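Local coordinates for phage related exonuclease (Haemophilus somnus 129PT, PDB 3K93), which probably acts as a phage-type exonuclease, degrading DNA with the help of bound metal ions, at residues L108-K113 / Q154-L159. Numbering follows the deposited sequence.
With NA (sodium ion), chain B.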
ATOM      1  N   LEU A 108      13.344 -27.305  23.073  1.00 16.73           N
ATOM      2  CA  LEU A 108      13.029 -26.873  21.712  1.00 16.07           C
ATOM      3  C   LEU A 108      11.563 -26.532  21.579  1.00 15.34           C
ATOM      4  O   LEU A 108      10.719 -27.329  22.021  1.00 15.47           O
ATOM      5  CB  LEU A 108      13.356 -27.991  20.711  1.00 15.83           C
ATOM      6  CG  LEU A 108      12.917 -27.870  19.244  1.00 15.72           C
ATOM      7  CD1 LEU A 108      13.626 -26.716  18.584  1.00 13.70           C
ATOM      8  CD2 LEU A 108      13.222 -29.207  18.515  1.00 15.51           C
ATOM      9  N   ILE A 109      11.280 -25.381  20.939  1.00 14.10           N
ATOM     10  CA  ILE A 109       9.944 -25.044  20.460  1.00 13.65           C
ATOM     11  C   ILE A 109       9.908 -25.226  18.943  1.00 14.24           C
ATOM     12  O   ILE A 109      10.826 -24.823  18.244  1.00 13.53           O
ATOM     13  CB  ILE A 109       9.591 -23.572  20.771  1.00 13.57           C
ATOM     14  CG1 ILE A 109       9.550 -23.329  22.272  1.00 12.56           C
ATOM     15  CG2 ILE A 109       8.251 -23.159  20.131  1.00 12.47           C
ATOM     16  CD1 ILE A 109       8.325 -23.978  22.956  1.00 13.17           C
ATOM     17  N   ILE A 110       8.835 -25.816  18.437  1.00 14.56           N
ATOM     18  CA  ILE A 110       8.582 -25.815  17.013  1.00 14.64           C
ATOM     19  C   ILE A 110       7.313 -25.078  16.761  1.00 15.26           C
ATOM     20  O   ILE A 110       6.373 -25.215  17.530  1.00 16.03           O
ATOM     21  CB  ILE A 110       8.482 -27.221  16.432  1.00 14.38           C
ATOM     22  CG1 ILE A 110       9.798 -27.963  16.622  1.00 13.88           C
ATOM     23  CG2 ILE A 110       8.188 -27.146  14.921  1.00 12.37           C
ATOM     24  CD1 ILE A 110       9.659 -29.514  16.533  1.00 15.92           C
ATOM     25  N   ASP A 111       7.302 -24.285  15.701  1.00 15.67           N
ATOM     26  CA  ASP A 111       6.132 -23.577  15.244  1.00 16.99           C
ATOM     27  C   ASP A 111       5.902 -23.852  13.736  1.00 16.77           C
ATOM     28  O   ASP A 111       6.826 -23.732  12.919  1.00 17.69           O
ATOM     29  CB  ASP A 111       6.297 -22.067  15.470  1.00 17.26           C
ATOM     30  CG  ASP A 111       4.954 -21.340  15.499  1.00 20.11           C
ATOM     31  OD1 ASP A 111       4.402 -21.071  14.405  1.00 23.40           O
ATOM     32  OD2 ASP A 111       4.402 -21.078  16.606  1.00 20.86           O
ATOM     33  N   THR A 112       4.675 -24.220  13.384  1.00 15.60           N
ATOM     34  CA  THR A 112       4.313 -24.489  12.018  1.00 14.98           C
ATOM     35  C   THR A 112       3.631 -23.247  11.401  1.00 15.73           C
ATOM     36  O   THR A 112       2.734 -22.656  12.011  1.00 16.42           O
ATOM     37  CB  THR A 112       3.341 -25.673  11.937  1.00 14.75           C
ATOM     38  OG1 THR A 112       2.172 -25.384  12.714  1.00 15.29           O
ATOM     39  CG2 THR A 112       3.986 -26.970  12.416  1.00 13.00           C
ATOM     40  N   LYS A 113       4.055 -22.860  10.205  1.00 15.28           N
ATOM     41  CA  LYS A 113       3.445 -21.776   9.463  1.00 15.20           C
ATOM     42  C   LYS A 113       2.978 -22.356   8.120  1.00 14.80           C
ATOM     43  O   LYS A 113       3.800 -22.722   7.281  1.00 12.74           O
ATOM     44  CB  LYS A 113       4.472 -20.663   9.222  1.00 15.63           C
ATOM     45  CG  LYS A 113       5.203 -20.197  10.518  1.00 16.76           C
ATOM     46  CD  LYS A 113       4.278 -19.444  11.441  1.00 15.31           C
ATOM     47  CE  LYS A 113       5.065 -18.866  12.607  1.00 16.73           C
ATOM     48  NZ  LYS A 113       4.184 -18.300  13.639  1.00 13.65           N
ATOM     49  N   GLN A 154      12.420 -23.683  16.140  1.00 10.85           N
ATOM     50  CA  GLN A 154      12.497 -23.943  14.741  1.00 11.05           C
ATOM     51  C   GLN A 154      11.163 -23.627  14.117  1.00 10.91           C
ATOM     52  O   GLN A 154      10.153 -24.150  14.538  1.00 10.89           O
ATOM     53  CB  GLN A 154      12.899 -25.408  14.515  1.00 11.82           C
ATOM     54  CG  GLN A 154      14.297 -25.736  15.019  1.00 11.24           C
ATOM     55  CD  GLN A 154      14.650 -27.154  14.787  1.00 13.90           C
ATOM     56  OE1 GLN A 154      14.106 -27.787  13.901  1.00 18.30           O
ATOM     57  NE2 GLN A 154      15.561 -27.683  15.586  1.00 11.43           N
ATOM     58  N   ILE A 155      11.164 -22.751  13.122  1.00 11.78           N
ATOM     59  CA  ILE A 155       9.941 -22.343  12.440  1.00 12.49           C
ATOM     60  C   ILE A 155       9.872 -23.200  11.200  1.00 13.44           C
ATOM     61  O   ILE A 155      10.738 -23.109  10.332  1.00 13.62           O
ATOM     62  CB  ILE A 155       9.987 -20.861  12.034  1.00 12.19           C
ATOM     63  CG1 ILE A 155      10.202 -19.963  13.243  1.00 12.14           C
ATOM     64  CG2 ILE A 155       8.727 -20.454  11.300  1.00 12.31           C
ATOM     65  CD1 ILE A 155      10.769 -18.582  12.885  1.00 11.33           C
ATOM     66  N   ASP A 156       8.873 -24.065  11.141  1.00 14.69           N
ATOM     67  CA  ASP A 156       8.615 -24.921   9.972  1.00 14.12           C
ATOM     68  C   ASP A 156       7.579 -24.241   9.058  1.00 14.54           C
ATOM     69  O   ASP A 156       6.373 -24.271   9.336  1.00 15.15           O
ATOM     70  CB  ASP A 156       8.041 -26.263  10.439  1.00 14.67           C
ATOM     71  CG  ASP A 156       9.106 -27.233  10.982  1.00 14.56           C
ATOM     72  OD1 ASP A 156      10.336 -26.955  10.943  1.00 11.87           O
ATOM     73  OD2 ASP A 156       8.681 -28.317  11.418  1.00 14.80           O
ATOM     74  N   PHE A 157       8.049 -23.603   7.992  1.00 14.51           N
ATOM     75  CA  PHE A 157       7.190 -23.103   6.928  1.00 13.52           C
ATOM     76  C   PHE A 157       6.820 -24.326   6.090  1.00 13.43           C
ATOM     77  O   PHE A 157       7.708 -24.999   5.577  1.00 11.99           O
ATOM     78  CB  PHE A 157       7.940 -22.111   6.055  1.00 13.45           C
ATOM     79  CG  PHE A 157       8.246 -20.834   6.740  1.00 13.45           C
ATOM     80  CD1 PHE A 157       7.280 -19.858   6.860  1.00 14.56           C
ATOM     81  CD2 PHE A 157       9.495 -20.588   7.255  1.00 13.80           C
ATOM     82  CE1 PHE A 157       7.558 -18.670   7.494  1.00 14.61           C
ATOM     83  CE2 PHE A 157       9.774 -19.389   7.885  1.00 13.95           C
ATOM     84  CZ  PHE A 157       8.814 -18.447   8.017  1.00 14.62           C
ATOM     85  N   VAL A 158       5.506 -24.578   5.961  1.00 13.02           N
ATOM     86  CA  VAL A 158       4.983 -25.755   5.287  0.50 12.36           C
ATOM     87  C   VAL A 158       3.891 -25.383   4.284  1.00 12.70           C
ATOM     88  O   VAL A 158       2.966 -24.603   4.598  1.00 13.31           O
ATOM     89  CB  VAL A 158       4.461 -26.782   6.302  0.50 12.45           C
ATOM     90  CG1 VAL A 158       5.625 -27.382   7.076  0.50 11.14           C
ATOM     91  CG2 VAL A 158       3.465 -26.151   7.247  0.50 11.78           C
ATOM     92  N   LEU A 159       4.012 -25.909   3.065  1.00 12.62           N
ATOM     93  CA  LEU A 159       3.043 -25.685   1.984  1.00 12.05           C
ATOM     94  C   LEU A 159       2.278 -26.961   1.719  1.00 12.23           C
ATOM     95  O   LEU A 159       2.858 -27.966   1.251  1.00 11.05           O
ATOM     96  CB  LEU A 159       3.746 -25.248   0.679  1.00 11.77           C
ATOM     97  CG  LEU A 159       2.791 -24.987  -0.485  1.00 12.15           C
ATOM     98  CD1 LEU A 159       1.779 -23.860  -0.153  1.00  8.53           C
ATOM     99  CD2 LEU A 159       3.548 -24.701  -1.831  1.00  9.91           C
TER
HETATM  100 NA    NA B 223       1.949 -21.692  14.072  1.00 34.38          NA
HETATM  101  O   HOH W   1       1.964 -19.897  15.997  1.00 34.61           O
HETATM  102  O   HOH W   2      -0.222 -23.200  14.250  1.00 34.50           O
HETATM  103  O   HOH W   3       1.000 -19.945  12.870  1.00 22.96           O
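Lys113 sets its CG anti to its own carbonyl carbon (chi1 -51°), which puts CG against Ile155, and the bend at chi2 (-70°) then turns the rest of the chain back toward Asp111. CG of Lys113 meets CG2 of Ile155 at 3.6 Å. CB of Lys113, placed by the backbone, comes obliquely to CD1 of the Phe157 ring at 3.8 Å. CG2 of Ile155 also covers one face of that ring, towards its rim. Beyond the bend the lysine chain runs extended. NZ of Lys113 forms a salt bridge with OD1 of Asp111 at 2.9 Å, though the hydrogen bond within it is weak. Gln140 and a cation-pi contact with Tyr137 also hold this lysine.

Strands 108-114 and 152-158 are the parallel central pair of a mixed sheet. Five backbone hydrogen bonds join them here, from Ile109 O with Gln154 N to Lys113 O with Val158 N. On the face of Ile110 and Thr112, CG2 of Ile110 touches OD2 of Asp156 at 3.7 Å. That carboxylate is buried but satisfied by Arg79, Ser75 and Thr191. Nearby, CD1 of Leu108 lies 3.7 Å from NE2 of Gln154. The Gln154 amide bonds Gln152 through NE2 and Arg79 through OE1.

OD1 of Asp111 and O of Thr112 bind the sodium ion, with Asp100 and three waters completing the site. Asp100 and Asp111-Thr112-Lys113 are consistent with the PD-(D/E)XK nuclease signature. OD1 of Asp111 meets both the sodium ion and NZ of Lys113. The lysine thus sits beside the metal, probably as part of a nuclease centre.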